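Local coordinates for uncharacterized protein AF0587 (Archaeoglobus fulgidus DSM 4304, PDB 2Q07) that is of unknown function but, as a PUA-containing C-terminal piece of an archaeosine synthase-like protein, probably binds RNA in tRNA modification, at residues 165-168 / 169-172; 38-42 / 43-47; 227-230 / 231-234. All coordinates share one frame; numbering follows the deposited sequence.

Contact 1: residues 165-168 / 169-172; sequences KVDL and YRRI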
loop_
_atom_site.group_PDB
_atom_site.type_symbol
_atom_site.label_atom_id
_atom_site.label_comp_id
_atom_site.label_asym_id
_atom_site.label_seq_id
_atom_site.Cartn_x
_atom_site.Cartn_y
_atom_site.Cartn_z
ATOM N N LYS A 165 -5.107 4.345 -21.194
ATOM C CA LYS A 165 -5.444 3.664 -19.950
ATOM C C LYS A 165 -4.218 3.367 -19.085
ATOM O O LYS A 165 -3.073 3.483 -19.534
ATOM C CB LYS A 165 -6.191 2.363 -20.242
ATOM C CG LYS A 165 -5.462 1.444 -21.191
ATOM C CD LYS A 165 -6.137 0.091 -21.278
ATOM C CE LYS A 165 -5.521 -0.738 -22.390
ATOM N NZ LYS A 165 -5.752 -0.093 -23.719
ATOM N N VAL A 166 -4.474 2.973 -17.840
ATOM C CA VAL A 166 -3.413 2.660 -16.887
ATOM C C VAL A 166 -3.733 1.343 -16.181
ATOM O O VAL A 166 -4.896 1.013 -15.969
ATOM C CB VAL A 166 -3.296 3.766 -15.806
ATOM C CG1 VAL A 166 -2.204 3.412 -14.808
ATOM C CG2 VAL A 166 -3.007 5.106 -16.454
ATOM N N ASP A 167 -2.711 0.580 -15.822
ATOM C CA ASP A 167 -2.982 -0.662 -15.120
ATOM C C ASP A 167 -2.771 -0.410 -13.630
ATOM O O ASP A 167 -1.686 -0.597 -13.089
ATOM C CB ASP A 167 -2.092 -1.796 -15.652
ATOM C CG ASP A 167 -0.626 -1.565 -15.396
ATOM O OD1 ASP A 167 -0.183 -0.394 -15.383
ATOM O OD2 ASP A 167 0.092 -2.570 -15.225
ATOM N N LEU A 168 -3.838 0.042 -12.980
ATOM C CA LEU A 168 -3.814 0.353 -11.555
ATOM C C LEU A 168 -3.437 -0.837 -10.667
ATOM O O LEU A 168 -2.751 -0.667 -9.662
ATOM C CB LEU A 168 -5.182 0.877 -11.127
ATOM C CG LEU A 168 -5.355 1.252 -9.651
ATOM C CD1 LEU A 168 -4.448 2.415 -9.287
ATOM C CD2 LEU A 168 -6.799 1.618 -9.404
ATOM N N TYR A 169 -3.895 -2.029 -11.043
ATOM C CA TYR A 169 -3.633 -3.241 -10.266
ATOM C C TYR A 169 -2.151 -3.549 -10.129
ATOM O O TYR A 169 -1.702 -3.999 -9.073
ATOM C CB TYR A 169 -4.356 -4.446 -10.882
ATOM C CG TYR A 169 -5.869 -4.425 -10.732
ATOM C CD1 TYR A 169 -6.657 -5.397 -11.346
ATOM C CD2 TYR A 169 -6.509 -3.442 -9.977
ATOM C CE1 TYR A 169 -8.043 -5.394 -11.218
ATOM C CE2 TYR A 169 -7.897 -3.427 -9.840
ATOM C CZ TYR A 169 -8.658 -4.408 -10.467
ATOM O OH TYR A 169 -10.030 -4.405 -10.357
ATOM N N ARG A 170 -1.395 -3.320 -11.195
ATOM C CA ARG A 170 0.043 -3.555 -11.164
ATOM C C ARG A 170 0.751 -2.544 -10.251
ATOM O O ARG A 170 1.684 -2.899 -9.523
ATOM C CB ARG A 170 0.611 -3.487 -12.587
ATOM C CG ARG A 170 2.133 -3.351 -12.667
ATOM C CD ARG A 170 2.611 -3.669 -14.074
ATOM N NE ARG A 170 2.288 -5.055 -14.408
ATOM C CZ ARG A 170 2.239 -5.541 -15.641
ATOM N NH1 ARG A 170 2.495 -4.753 -16.677
ATOM N NH2 ARG A 170 1.914 -6.814 -15.838
ATOM N N ARG A 171 0.303 -1.290 -10.277
ATOM C CA ARG A 171 0.904 -0.257 -9.434
ATOM C C ARG A 171 0.684 -0.589 -7.955
ATOM O O ARG A 171 1.568 -0.389 -7.117
ATOM C CB ARG A 171 0.292 1.120 -9.735
ATOM C CG ARG A 171 1.171 2.036 -10.571
ATOM C CD ARG A 171 1.009 1.766 -12.044
ATOM N NE ARG A 171 1.913 2.581 -12.850
ATOM C CZ ARG A 171 1.727 2.848 -14.140
ATOM N NH1 ARG A 171 0.661 2.369 -14.769
ATOM N NH2 ARG A 171 2.609 3.581 -14.807
ATOM N N ILE A 172 -0.504 -1.096 -7.647
ATOM C CA ILE A 172 -0.865 -1.472 -6.279
ATOM C C ILE A 172 0.053 -2.579 -5.759
ATOM O O ILE A 172 0.586 -2.482 -4.661
ATOM C CB ILE A 172 -2.329 -1.978 -6.208
ATOM C CG1 ILE A 172 -3.299 -0.805 -6.367
ATOM C CG2 ILE A 172 -2.583 -2.679 -4.909
ATOM C CD1 ILE A 172 -4.766 -1.222 -6.400
#
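Asp167 sets its CG between its own backbone N and carbonyl carbon (chi1 64°), which brings the carboxylate up against the first turn of the following helix, where Arg170 and Arg171 sit three and four residues on. The Arg171 chain bends at chi2 (85°) and folds back, bringing NH1 to 3.0 Å from Asp167 OD1 in a salt bridge. The carboxylate and guanidinium do not lie flat together: their planes are 68° apart. Arg170 approaches the other oxygen, with NE 3.4 Å from Asp167 OD2; this oxygen stands well out of the guanidinium plane, so the pairing rests on charge alone, and the placing of OD2 is less sure. The three residues form a salt-bridge network at the N-terminus of helix 168-181, in the pre-PUA region. Asp167 occupies the N-cap position, yet its side chain makes no capping bond; OD1 faces Arg171 instead. The backbone begins with a weak bond from Arg170 N to Asp167 O at 3.3 Å, followed by the helical Ile172 N to Leu168 O bond at 3.0 Å. On the apolar side of the turn, Leu168 CG packs obliquely against Ile172 CD1 at 4.1 Å. Phe28 touches both Val166 and Arg171, while the Tyr169 and Tyr193 rings meet with their planes close to parallel.

Contact 2: residues 38-42 / 43-47; sequences TARKP and YLTSR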
loop_
_atom_site.group_PDB
_atom_site.type_symbol
_atom_site.label_atom_id
_atom_site.label_comp_id
_atom_site.label_asym_id
_atom_site.label_seq_id
_atom_site.Cartn_x
_atom_site.Cartn_y
_atom_site.Cartn_z
ATOM N N THR A 38 -14.949 5.726 2.231
ATOM C CA THR A 38 -16.276 5.120 2.240
ATOM C C THR A 38 -16.400 4.132 3.388
ATOM O O THR A 38 -15.400 3.759 3.999
ATOM C CB THR A 38 -16.560 4.373 0.922
ATOM O OG1 THR A 38 -15.475 3.482 0.644
ATOM C CG2 THR A 38 -16.718 5.359 -0.245
ATOM N N ALA A 39 -17.633 3.719 3.670
ATOM C CA ALA A 39 -17.914 2.756 4.734
ATOM C C ALA A 39 -17.300 1.409 4.378
ATOM O O ALA A 39 -16.677 0.758 5.219
ATOM C CB ALA A 39 -19.421 2.608 4.924
ATOM N N ARG A 40 -17.480 0.993 3.127
ATOM C CA ARG A 40 -16.930 -0.276 2.671
ATOM C C ARG A 40 -15.478 -0.133 2.222
ATOM O O ARG A 40 -15.129 0.807 1.516
ATOM C CB ARG A 40 -17.758 -0.845 1.519
ATOM C CG ARG A 40 -17.164 -2.122 0.914
ATOM C CD ARG A 40 -18.126 -2.779 -0.055
ATOM N NE ARG A 40 -17.520 -3.905 -0.762
ATOM C CZ ARG A 40 -18.153 -4.634 -1.674
ATOM N NH1 ARG A 40 -19.410 -4.358 -1.986
ATOM N NH2 ARG A 40 -17.528 -5.633 -2.285
ATOM N N LYS A 41 -14.643 -1.074 2.655
ATOM C CA LYS A 41 -13.230 -1.094 2.293
ATOM C C LYS A 41 -12.885 -2.503 1.794
ATOM O O LYS A 41 -13.610 -3.456 2.078
ATOM C CB LYS A 41 -12.361 -0.758 3.509
ATOM C CG LYS A 41 -12.652 0.595 4.154
ATOM C CD LYS A 41 -11.735 0.813 5.341
ATOM C CE LYS A 41 -12.149 2.024 6.160
ATOM N NZ LYS A 41 -11.337 2.134 7.412
ATOM N N PRO A 42 -11.804 -2.642 0.999
ATOM C CA PRO A 42 -10.926 -1.549 0.562
ATOM C C PRO A 42 -11.731 -0.605 -0.329
ATOM O O PRO A 42 -12.581 -1.053 -1.092
ATOM C CB PRO A 42 -9.812 -2.279 -0.183
ATOM C CG PRO A 42 -10.510 -3.471 -0.751
ATOM C CD PRO A 42 -11.377 -3.924 0.411
ATOM N N TYR A 43 -11.459 0.692 -0.226
ATOM C CA TYR A 43 -12.195 1.716 -0.968
ATOM C C TYR A 43 -12.571 1.457 -2.427
ATOM O O TYR A 43 -13.656 1.848 -2.865
ATOM C CB TYR A 43 -11.445 3.040 -0.893
ATOM C CG TYR A 43 -11.060 3.441 0.511
ATOM C CD1 TYR A 43 -9.739 3.756 0.822
ATOM C CD2 TYR A 43 -12.018 3.534 1.525
ATOM C CE1 TYR A 43 -9.373 4.160 2.107
ATOM C CE2 TYR A 43 -11.660 3.944 2.828
ATOM C CZ TYR A 43 -10.334 4.253 3.102
ATOM O OH TYR A 43 -9.951 4.653 4.361
ATOM N N LEU A 44 -11.695 0.807 -3.180
ATOM C CA LEU A 44 -11.980 0.559 -4.593
ATOM C C LEU A 44 -13.209 -0.320 -4.855
ATOM O O LEU A 44 -13.788 -0.276 -5.944
ATOM C CB LEU A 44 -10.755 -0.054 -5.274
ATOM C CG LEU A 44 -10.757 -0.101 -6.796
ATOM C CD1 LEU A 44 -10.915 1.309 -7.367
ATOM C CD2 LEU A 44 -9.445 -0.737 -7.275
ATOM N N THR A 45 -13.606 -1.116 -3.869
ATOM C CA THR A 45 -14.768 -1.986 -4.025
ATOM C C THR A 45 -16.061 -1.327 -3.535
ATOM O O THR A 45 -17.128 -1.936 -3.601
ATOM C CB THR A 45 -14.609 -3.299 -3.233
ATOM O OG1 THR A 45 -14.753 -3.024 -1.835
ATOM C CG2 THR A 45 -13.236 -3.925 -3.485
ATOM N N SER A 46 -15.976 -0.097 -3.031
ATOM C CA SER A 46 -17.171 0.592 -2.539
ATOM C C SER A 46 -18.104 1.004 -3.681
ATOM O O SER A 46 -17.669 1.230 -4.805
ATOM C CB SER A 46 -16.781 1.846 -1.753
ATOM O OG SER A 46 -16.351 2.875 -2.633
ATOM N N ARG A 47 -19.393 1.115 -3.389
ATOM C CA ARG A 47 -20.339 1.516 -4.419
ATOM C C ARG A 47 -20.019 2.898 -4.984
ATOM O O ARG A 47 -20.096 3.108 -6.187
ATOM C CB ARG A 47 -21.766 1.493 -3.874
ATOM C CG ARG A 47 -22.556 0.281 -4.313
ATOM C CD ARG A 47 -23.989 0.415 -3.867
ATOM N NE ARG A 47 -24.245 -0.249 -2.599
ATOM C CZ ARG A 47 -25.290 0.015 -1.822
ATOM N NH1 ARG A 47 -26.166 0.944 -2.182
ATOM N NH2 ARG A 47 -25.479 -0.676 -0.709
#
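Hydrogen bonds fold this loop on itself, and Pro42 O and Tyr43 O each take two of them. Thr45 grips Pro42 O twice, through its N at 3.0 Å and its OG1 at 3.0 Å; a chi1 of 73° swings the hydroxyl back over the turn to reach it. Ser46 does the same to Tyr43 O, with OG at 2.9 Å approaching in the carbonyl plane and the backbone N joining it. Nearer the start, Thr38 OG1 donates to Arg40 O at 2.8 Å, again in the carbonyl plane. Ser46 is the N-cap of helix 47-55, its OG also bonded to His49 N, so the loop runs straight into a capped helix.

Packing is carried by Tyr43. Lys41 lies alongside it, pointing the same way, its CG 3.7 Å from Tyr43 CE2, while Thr38 OG1 stands at the ring edge, 3.6 Å from Tyr43 CD2. With an alanine in place of Tyr43, a gap is likely to open between Thr38 and Lys41, and the lysine chain to lose the ring it lies along. Pro42, preceded by a cis peptide, rests CG against Thr45 CG2 at 3.9 Å.

Charge enters through Arg40. Its chain, extended from CG to NE, crosses Thr45 at about a right angle and lays one guanidinium face under Thr45 O, which sits 3.4 Å above the plane over its centre. Arg50 NE donates a hydrogen bond to that oxygen, whereas Arg40 only lies face-on to it; the two arginines would probably polarise it, while paired donors on Pro42 O and Tyr43 O probably hold the 3-10 turn 43-45 in shape between strand 31-36 and helix 47-55.

Contact 3: residues 227-230 / 231-234; sequences EKNI and YTVE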
loop_
_atom_site.group_PDB
_atom_site.type_symbol
_atom_site.label_atom_id
_atom_site.label_comp_id
_atom_site.label_asym_id
_atom_site.label_seq_id
_atom_site.Cartn_x
_atom_site.Cartn_y
_atom_site.Cartn_z
ATOM N N GLU A 227 19.151 -13.693 -0.984
ATOM C CA GLU A 227 20.376 -13.318 -1.687
ATOM C C GLU A 227 20.895 -11.974 -1.202
ATOM O O GLU A 227 22.057 -11.843 -0.809
ATOM C CB GLU A 227 20.120 -13.199 -3.191
ATOM C CG GLU A 227 20.225 -14.475 -3.986
ATOM C CD GLU A 227 19.780 -14.274 -5.424
ATOM O OE1 GLU A 227 20.285 -13.333 -6.077
ATOM O OE2 GLU A 227 18.925 -15.052 -5.897
ATOM N N LYS A 228 20.027 -10.969 -1.251
ATOM C CA LYS A 228 20.394 -9.621 -0.842
ATOM C C LYS A 228 20.465 -9.503 0.674
ATOM O O LYS A 228 20.627 -8.415 1.217
ATOM C CB LYS A 228 19.391 -8.619 -1.419
ATOM C CG LYS A 228 19.229 -8.732 -2.927
ATOM C CD LYS A 228 20.576 -8.630 -3.627
ATOM C CE LYS A 228 20.445 -8.768 -5.138
ATOM N NZ LYS A 228 21.775 -8.824 -5.808
ATOM N N ASN A 229 20.354 -10.642 1.344
ATOM C CA ASN A 229 20.414 -10.717 2.795
ATOM C C ASN A 229 19.594 -9.652 3.517
ATOM O O ASN A 229 20.093 -8.991 4.432
ATOM C CB ASN A 229 21.867 -10.639 3.259
ATOM C CG ASN A 229 22.213 -11.720 4.259
ATOM O OD1 ASN A 229 21.601 -11.813 5.323
ATOM N ND2 ASN A 229 23.196 -12.553 3.918
ATOM N N ILE A 230 18.341 -9.481 3.101
ATOM C CA ILE A 230 17.447 -8.518 3.738
ATOM C C ILE A 230 16.178 -9.226 4.228
ATOM O O ILE A 230 15.657 -10.123 3.556
ATOM C CB ILE A 230 17.076 -7.354 2.775
ATOM C CG1 ILE A 230 16.516 -7.898 1.462
ATOM C CG2 ILE A 230 18.317 -6.500 2.503
ATOM C CD1 ILE A 230 16.042 -6.809 0.509
ATOM N N TYR A 231 15.690 -8.823 5.400
ATOM C CA TYR A 231 14.512 -9.441 6.005
ATOM C C TYR A 231 14.759 -10.936 6.165
ATOM O O TYR A 231 13.838 -11.752 6.090
ATOM C CB TYR A 231 13.266 -9.218 5.145
ATOM C CG TYR A 231 12.870 -7.769 5.024
ATOM C CD1 TYR A 231 13.186 -7.030 3.880
ATOM C CD2 TYR A 231 12.204 -7.124 6.065
ATOM C CE1 TYR A 231 12.845 -5.680 3.779
ATOM C CE2 TYR A 231 11.861 -5.778 5.976
ATOM C CZ TYR A 231 12.186 -5.061 4.830
ATOM O OH TYR A 231 11.855 -3.727 4.739
ATOM N N THR A 232 16.018 -11.281 6.393
ATOM C CA THR A 232 16.427 -12.666 6.548
ATOM C C THR A 232 16.790 -13.006 7.985
ATOM O O THR A 232 17.213 -12.146 8.762
ATOM C CB THR A 232 17.635 -12.977 5.647
ATOM O OG1 THR A 232 18.628 -11.956 5.812
ATOM C CG2 THR A 232 17.213 -13.028 4.183
ATOM N N VAL A 233 16.614 -14.274 8.330
ATOM C CA VAL A 233 16.929 -14.757 9.658
ATOM C C VAL A 233 17.570 -16.136 9.517
ATOM O O VAL A 233 17.026 -17.034 8.861
ATOM C CB VAL A 233 15.658 -14.840 10.550
ATOM C CG1 VAL A 233 14.759 -13.628 10.302
ATOM C CG2 VAL A 233 14.904 -16.112 10.285
ATOM N N GLU A 234 18.751 -16.289 10.104
ATOM C CA GLU A 234 19.460 -17.560 10.054
ATOM C C GLU A 234 19.003 -18.381 11.243
ATOM O O GLU A 234 18.938 -17.873 12.356
ATOM C CB GLU A 234 20.966 -17.335 10.131
ATOM C CG GLU A 234 21.781 -18.606 9.989
ATOM C CD GLU A 234 23.266 -18.359 10.159
ATOM O OE1 GLU A 234 23.773 -17.369 9.582
ATOM O OE2 GLU A 234 23.923 -19.152 10.864
#
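Two residues of positive phi, Asn229 and Tyr231, flank Ile230 and turn the chain sharply from helix to strand. Across this turn a single side-chain hydrogen bond is made: Thr232 OG1 donates to Asn229 OD1 at 3.0 Å. The hydroxyl stands above the amide's carbonyl plane, 38° out of it, and therefore misses the lone-pair directions. The first torsion of Thr232 (chi1 48°) folds OG1 back along the turn to face the asparagine. Joining residues three apart, the bond spans the turn from Asn229 to the start of the strand, and the two side chains cross at about a right angle. The methyl CG2 of Thr232 lies against the backbone of Ile230, 3.4 Å from Ile230 O. Beside the turn, Ile230 CB lies 4.1 Å from Tyr231 CD1, a modest apolar contact between neighbours.

Outside partners hold both ends. Asp253 OD2 accepts from Tyr231 N, while on helix 219-227 Ile230 touches Leu225 and Thr232 touches Leu226. Strand 232-235 then runs between strands 249-252 and 261-265. Asn229 is the C-prime residue of a Schellman motif, in which Ile230 N bonds to Leu225 O and Asn229 N to Leu226 O: a classical way to end an alpha helix, used here where the helix gives way to the first strand of the PUA domain.

Overall arrangement
From the N terminus, contact 2 comes first: residues 38-47 close the loop between strand 31-36 and helix 47-55 in the DUF5591 region. Contact 1 follows at residues 165-172, joining the loop after helix 150-160 to the start of helix 168-181. Contact 3, at residues 227-234, links helix 219-227 to strand 232-235 of the PUA domain. The three are local and in series, none nesting or crossing. Contacts 1 and 2 touch, Leu44 CD2 lying 4.0 Å from Tyr169 CE2, and so join the DUF5591 and pre-PUA parts. Contact 3 stands apart, its nearest atoms about 15 Å from contact 1 and about 22 Å from contact 2.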